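Local coordinates for protein peroxisomal acyl-coenzyme A oxidase 1 (Arabidopsis thaliana, PDB 1W07) that catalyses the FAD-dependent desaturation of long- and medium-chain acyl-CoAs to 2-trans-enoyl-CoAs in peroxisomal beta-oxidation, passing the electrons to oxygen to form hydrogen peroxide, at residues B[64-76]-B[88-100]. The protein carries 1 engineered substitution. Residues are numbered along the deposited sequence; the frame is centred on the assembly and turned at random.
Sequences STLRKCAHAFKRI and RLRHFIDQPAYVD
In the helical N-terminal domain of this acyl-CoA oxidase, helix 58-78 packs against helix 83-93, the turn after it and the start of helix 98-113. The axes of 64-76 and 88-93 run roughly antiparallel, with 150° between their directions. Along them Ala72 CB meets Ile93 CD1, and Ile76 CG1 meets Leu89 CD2 at 3.7 Å. The chain leaves the helix at Asp94 with positive phi, and Gln95 then reaches back to helix 58-78. Its CG lies anti to the backbone N (chi1 -172°), and a bend about the CB-CG bond turns the amide toward Thr65 and Lys68. Gln95 NE2 donates to Thr65 OG1 at 2.8 Å, close to the amide plane. Lys68, extended beyond CG, crosses Gln95 at about a right angle. Lys68 NZ donates a hydrogen bond to Gln95 OE1 at 2.8 Å, from above the carbonyl plane. Arg53 NH2 also hydrogen-bonds to Gln95 OE1, and Lys68 NZ has a further partner in the Glu49 carbonyl. A water joins Ser64 OG, Lys68 NZ and Gln95 NE2. A leucine in place of Gln95 would probably cost Thr65 its amide donor and Lys68 and Arg53 an acceptor.

Beyond the turn, Ala97 CB presses on Thr65 CG2, a tight 3.5 Å. Cys69 SG touches Ala97 CB and Val99 CG2, and lies obliquely 4.8 Å from the Tyr98 ring centroid. Leu66 CD2 meets Tyr98 CE2 at 3.7 Å. Tyr98 OH sits at the edge of the Phe73 ring, 3.6 Å from Phe73 CE1. A water in the Tyr98 ring plane links this hydroxyl to the Leu66 carbonyl. Leu651 and Val654 of the second subunit pack on Tyr98 and Phe73, respectively. The Pro96 side chain lies about 8 Å from the bound FAD. The buried amide thus has both ends bonded, which fixes its rotation and ties the turn to helix 58-78.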
loop_
_atom_site.group_PDB
_atom_site.type_symbol
_atom_site.label_atom_id
_atom_site.label_comp_id
_atom_site.label_asym_id
_atom_site.label_seq_id
_atom_site.Cartn_x
_atom_site.Cartn_y
_atom_site.Cartn_z
ATOM N N SER B 64 -17.529 21.902 1.723
ATOM C CA SER B 64 -16.322 22.625 2.090
ATOM C C SER B 64 -15.424 22.799 0.866
ATOM O O SER B 64 -14.738 23.807 0.725
ATOM C CB SER B 64 -15.577 21.849 3.178
ATOM O OG SER B 64 -14.330 22.456 3.430
ATOM N N THR B 65 -15.439 21.802 -0.016
ATOM C CA THR B 65 -14.630 21.827 -1.237
ATOM C C THR B 65 -15.152 22.911 -2.177
ATOM O O THR B 65 -14.367 23.651 -2.800
ATOM C CB THR B 65 -14.671 20.458 -1.958
ATOM O OG1 THR B 65 -14.065 19.467 -1.116
ATOM C CG2 THR B 65 -13.938 20.526 -3.292
ATOM N N LEU B 66 -16.474 23.002 -2.298
ATOM C CA LEU B 66 -17.065 24.013 -3.172
ATOM C C LEU B 66 -16.699 25.378 -2.614
ATOM O O LEU B 66 -16.376 26.289 -3.373
ATOM C CB LEU B 66 -18.583 23.858 -3.236
ATOM C CG LEU B 66 -19.070 22.521 -3.812
ATOM C CD1 LEU B 66 -20.599 22.559 -3.962
ATOM C CD2 LEU B 66 -18.361 22.229 -5.156
ATOM N N ARG B 67 -16.734 25.514 -1.288
ATOM C CA ARG B 67 -16.378 26.771 -0.643
ATOM C C ARG B 67 -14.934 27.155 -0.945
ATOM O O ARG B 67 -14.654 28.296 -1.320
ATOM C CB ARG B 67 -16.545 26.674 0.873
ATOM C CG ARG B 67 -16.326 28.013 1.576
ATOM C CD ARG B 67 -16.287 27.850 3.086
ATOM N NE ARG B 67 -16.234 29.145 3.749
ATOM C CZ ARG B 67 -15.676 29.352 4.938
ATOM N NH1 ARG B 67 -15.114 28.346 5.603
ATOM N NH2 ARG B 67 -15.674 30.572 5.464
ATOM N N LYS B 68 -14.013 26.209 -0.762
ATOM C CA LYS B 68 -12.593 26.477 -1.013
ATOM C C LYS B 68 -12.351 26.880 -2.461
ATOM O O LYS B 68 -11.531 27.751 -2.729
ATOM C CB LYS B 68 -11.726 25.252 -0.691
ATOM C CG LYS B 68 -11.627 24.919 0.795
ATOM C CD LYS B 68 -10.720 23.707 1.040
ATOM C CE LYS B 68 -10.528 23.479 2.539
ATOM N NZ LYS B 68 -9.709 22.278 2.872
ATOM N N CYS B 69 -13.052 26.250 -3.397
ATOM C CA CYS B 69 -12.849 26.594 -4.794
ATOM C C CYS B 69 -13.364 28.005 -5.091
ATOM O O CYS B 69 -12.737 28.757 -5.834
ATOM C CB CYS B 69 -13.542 25.576 -5.705
ATOM S SG CYS B 69 -12.775 23.935 -5.725
ATOM N N ALA B 70 -14.502 28.356 -4.502
ATOM C CA ALA B 70 -15.097 29.671 -4.709
ATOM C C ALA B 70 -14.194 30.739 -4.097
ATOM O O ALA B 70 -13.992 31.812 -4.672
ATOM C CB ALA B 70 -16.481 29.722 -4.074
ATOM N N HIS B 71 -13.651 30.434 -2.927
ATOM C CA HIS B 71 -12.772 31.366 -2.256
ATOM C C HIS B 71 -11.518 31.566 -3.102
ATOM O O HIS B 71 -10.972 32.664 -3.168
ATOM C CB HIS B 71 -12.416 30.830 -0.867
ATOM C CG HIS B 71 -11.613 31.784 -0.042
ATOM N ND1 HIS B 71 -12.125 32.967 0.448
ATOM C CD2 HIS B 71 -10.321 31.740 0.360
ATOM C CE1 HIS B 71 -11.185 33.607 1.120
ATOM N NE2 HIS B 71 -10.078 32.885 1.081
ATOM N N ALA B 72 -11.080 30.494 -3.760
ATOM C CA ALA B 72 -9.898 30.534 -4.627
ATOM C C ALA B 72 -10.137 31.498 -5.777
ATOM O O ALA B 72 -9.280 32.322 -6.087
ATOM C CB ALA B 72 -9.605 29.147 -5.183
ATOM N N PHE B 73 -11.296 31.378 -6.417
ATOM C CA PHE B 73 -11.653 32.259 -7.525
ATOM C C PHE B 73 -11.582 33.702 -7.039
ATOM O O PHE B 73 -11.014 34.560 -7.711
ATOM C CB PHE B 73 -13.076 31.960 -8.013
ATOM C CG PHE B 73 -13.268 30.562 -8.528
ATOM C CD1 PHE B 73 -14.508 29.933 -8.420
ATOM C CD2 PHE B 73 -12.218 29.872 -9.124
ATOM C CE1 PHE B 73 -14.698 28.635 -8.897
ATOM C CE2 PHE B 73 -12.400 28.570 -9.606
ATOM C CZ PHE B 73 -13.637 27.955 -9.492
ATOM N N LYS B 74 -12.164 33.958 -5.869
ATOM C CA LYS B 74 -12.169 35.289 -5.273
ATOM C C LYS B 74 -10.765 35.821 -5.038
ATOM O O LYS B 74 -10.455 36.960 -5.399
ATOM C CB LYS B 74 -12.923 35.269 -3.943
ATOM C CG LYS B 74 -14.426 35.144 -4.090
ATOM C CD LYS B 74 -15.085 36.504 -4.272
ATOM C CE LYS B 74 -15.017 37.328 -2.987
ATOM N NZ LYS B 74 -15.726 38.637 -3.092
ATOM N N ARG B 75 -9.914 34.997 -4.433
ATOM C CA ARG B 75 -8.545 35.407 -4.142
ATOM C C ARG B 75 -7.748 35.706 -5.397
ATOM O O ARG B 75 -6.966 36.651 -5.423
ATOM C CB ARG B 75 -7.827 34.331 -3.314
ATOM C CG ARG B 75 -8.513 34.018 -1.995
ATOM C CD ARG B 75 -8.687 35.271 -1.150
ATOM N NE ARG B 75 -7.405 35.758 -0.651
ATOM C CZ ARG B 75 -7.138 37.037 -0.407
ATOM N NH1 ARG B 75 -8.064 37.968 -0.612
ATOM N NH2 ARG B 75 -5.937 37.387 0.033
ATOM N N ILE B 76 -7.940 34.905 -6.437
ATOM C CA ILE B 76 -7.213 35.128 -7.680
ATOM C C ILE B 76 -7.566 36.489 -8.280
ATOM O O ILE B 76 -6.711 37.172 -8.853
ATOM C CB ILE B 76 -7.518 34.030 -8.712
ATOM C CG1 ILE B 76 -7.016 32.674 -8.192
ATOM C CG2 ILE B 76 -6.857 34.368 -10.037
ATOM C CD1 ILE B 76 -7.412 31.496 -9.067
ATOM N N ARG B 88 -0.278 27.535 -8.723
ATOM C CA ARG B 88 0.378 27.255 -7.453
ATOM C C ARG B 88 -0.599 27.355 -6.288
ATOM O O ARG B 88 -0.448 26.669 -5.282
ATOM C CB ARG B 88 1.553 28.210 -7.222
ATOM C CG ARG B 88 2.758 27.966 -8.114
ATOM C CD ARG B 88 3.234 26.511 -8.048
ATOM N NE ARG B 88 2.468 25.648 -8.946
ATOM C CZ ARG B 88 2.565 24.317 -8.973
ATOM N NH1 ARG B 88 3.399 23.684 -8.148
ATOM N NH2 ARG B 88 1.836 23.616 -9.832
ATOM N N LEU B 89 -1.594 28.222 -6.426
ATOM C CA LEU B 89 -2.600 28.402 -5.391
ATOM C C LEU B 89 -3.391 27.104 -5.230
ATOM O O LEU B 89 -3.526 26.569 -4.124
ATOM C CB LEU B 89 -3.555 29.527 -5.778
ATOM C CG LEU B 89 -4.606 29.905 -4.737
ATOM C CD1 LEU B 89 -3.977 30.741 -3.639
ATOM C CD2 LEU B 89 -5.694 30.689 -5.416
ATOM N N ARG B 90 -3.919 26.600 -6.339
ATOM C CA ARG B 90 -4.691 25.366 -6.302
ATOM C C ARG B 90 -3.816 24.217 -5.808
ATOM O O ARG B 90 -4.283 23.336 -5.081
ATOM C CB ARG B 90 -5.242 25.030 -7.688
ATOM C CG ARG B 90 -6.339 25.970 -8.183
ATOM C CD ARG B 90 -7.010 25.394 -9.419
ATOM N NE ARG B 90 -6.116 25.382 -10.573
ATOM C CZ ARG B 90 -5.896 26.434 -11.355
ATOM N NH1 ARG B 90 -6.510 27.587 -11.113
ATOM N NH2 ARG B 90 -5.051 26.337 -12.371
ATOM N N HIS B 91 -2.548 24.231 -6.205
ATOM C CA HIS B 91 -1.602 23.204 -5.802
ATOM C C HIS B 91 -1.483 23.135 -4.284
ATOM O O HIS B 91 -1.561 22.047 -3.695
ATOM C CB HIS B 91 -0.234 23.489 -6.422
ATOM C CG HIS B 91 0.868 22.625 -5.895
ATOM N ND1 HIS B 91 0.974 21.284 -6.193
ATOM C CD2 HIS B 91 1.906 22.910 -5.072
ATOM C CE1 HIS B 91 2.032 20.779 -5.581
ATOM N NE2 HIS B 91 2.615 21.745 -4.891
ATOM N N PHE B 92 -1.291 24.282 -3.634
ATOM C CA PHE B 92 -1.162 24.254 -2.185
ATOM C C PHE B 92 -2.473 24.086 -1.408
ATOM O O PHE B 92 -2.458 23.625 -0.274
ATOM C CB PHE B 92 -0.362 25.468 -1.710
ATOM C CG PHE B 92 1.086 25.422 -2.127
ATOM C CD1 PHE B 92 1.567 26.267 -3.123
ATOM C CD2 PHE B 92 1.958 24.508 -1.544
ATOM C CE1 PHE B 92 2.897 26.204 -3.534
ATOM C CE2 PHE B 92 3.292 24.436 -1.948
ATOM C CZ PHE B 92 3.761 25.282 -2.943
ATOM N N ILE B 93 -3.601 24.430 -2.019
ATOM C CA ILE B 93 -4.899 24.231 -1.368
ATOM C C ILE B 93 -4.995 22.711 -1.122
ATOM O O ILE B 93 -5.648 22.252 -0.176
ATOM C CB ILE B 93 -6.058 24.732 -2.274
ATOM C CG1 ILE B 93 -6.048 26.265 -2.306
ATOM C CG2 ILE B 93 -7.400 24.203 -1.776
ATOM C CD1 ILE B 93 -7.100 26.872 -3.239
ATOM N N ASP B 94 -4.339 21.948 -2.000
ATOM C CA ASP B 94 -4.226 20.502 -1.876
ATOM C C ASP B 94 -5.533 19.743 -1.652
ATOM O O ASP B 94 -5.643 18.926 -0.738
ATOM C CB ASP B 94 -3.253 20.229 -0.730
ATOM C CG ASP B 94 -2.789 18.793 -0.681
ATOM O OD1 ASP B 94 -2.589 18.284 0.438
ATOM O OD2 ASP B 94 -2.602 18.185 -1.753
ATOM N N GLN B 95 -6.538 20.009 -2.480
ATOM C CA GLN B 95 -7.802 19.319 -2.300
ATOM C C GLN B 95 -8.462 18.970 -3.621
ATOM O O GLN B 95 -8.959 19.837 -4.331
ATOM C CB GLN B 95 -8.738 20.169 -1.431
ATOM C CG GLN B 95 -10.025 19.445 -1.020
ATOM C CD GLN B 95 -10.533 19.878 0.344
ATOM O OE1 GLN B 95 -9.758 19.996 1.297
ATOM N NE2 GLN B 95 -11.838 20.090 0.455
ATOM N N PRO B 96 -8.462 17.677 -3.978
ATOM C CA PRO B 96 -9.062 17.198 -5.226
ATOM C C PRO B 96 -10.452 17.811 -5.406
ATOM O O PRO B 96 -11.302 17.704 -4.516
ATOM C CB PRO B 96 -9.110 15.689 -5.017
ATOM C CG PRO B 96 -7.847 15.444 -4.212
ATOM C CD PRO B 96 -7.902 16.553 -3.193
ATOM N N ALA B 97 -10.681 18.439 -6.555
ATOM C CA ALA B 97 -11.952 19.106 -6.808
ATOM C C ALA B 97 -12.205 19.234 -8.302
ATOM O O ALA B 97 -11.286 19.127 -9.115
ATOM C CB ALA B 97 -11.941 20.495 -6.157
ATOM N N TYR B 98 -13.460 19.479 -8.657
ATOM C CA TYR B 98 -13.874 19.599 -10.044
ATOM C C TYR B 98 -13.003 20.555 -10.836
ATOM O O TYR B 98 -12.791 20.369 -12.034
ATOM C CB TYR B 98 -15.331 20.057 -10.114
ATOM C CG TYR B 98 -15.535 21.483 -9.672
ATOM C CD1 TYR B 98 -15.480 22.530 -10.593
ATOM C CD2 TYR B 98 -15.794 21.790 -8.342
ATOM C CE1 TYR B 98 -15.689 23.845 -10.200
ATOM C CE2 TYR B 98 -16.000 23.100 -7.933
ATOM C CZ TYR B 98 -15.952 24.121 -8.858
ATOM O OH TYR B 98 -16.181 25.414 -8.450
ATOM N N VAL B 99 -12.509 21.582 -10.158
ATOM C CA VAL B 99 -11.665 22.580 -10.788
ATOM C C VAL B 99 -10.450 21.945 -11.472
ATOM O O VAL B 99 -9.994 22.431 -12.510
ATOM C CB VAL B 99 -11.168 23.622 -9.751
ATOM C CG1 VAL B 99 -10.143 24.540 -10.377
ATOM C CG2 VAL B 99 -12.343 24.446 -9.240
ATOM N N ASP B 100 -9.929 20.860 -10.907
ATOM C CA ASP B 100 -8.761 20.222 -11.489
ATOM C C ASP B 100 -9.051 19.673 -12.881
ATOM O O ASP B 100 -8.204 19.749 -13.777
ATOM C CB ASP B 100 -8.248 19.086 -10.591
ATOM C CG ASP B 100 -8.020 19.523 -9.150
ATOM O OD1 ASP B 100 -7.627 20.689 -8.922
ATOM O OD2 ASP B 100 -8.222 18.687 -8.240
HETATM O O HOH W 1 -12.336 20.599 3.526
HETATM O O HOH W 2 -17.119 26.259 -6.071
HETATM O O HOH W 3 -7.251 23.301 1.807
#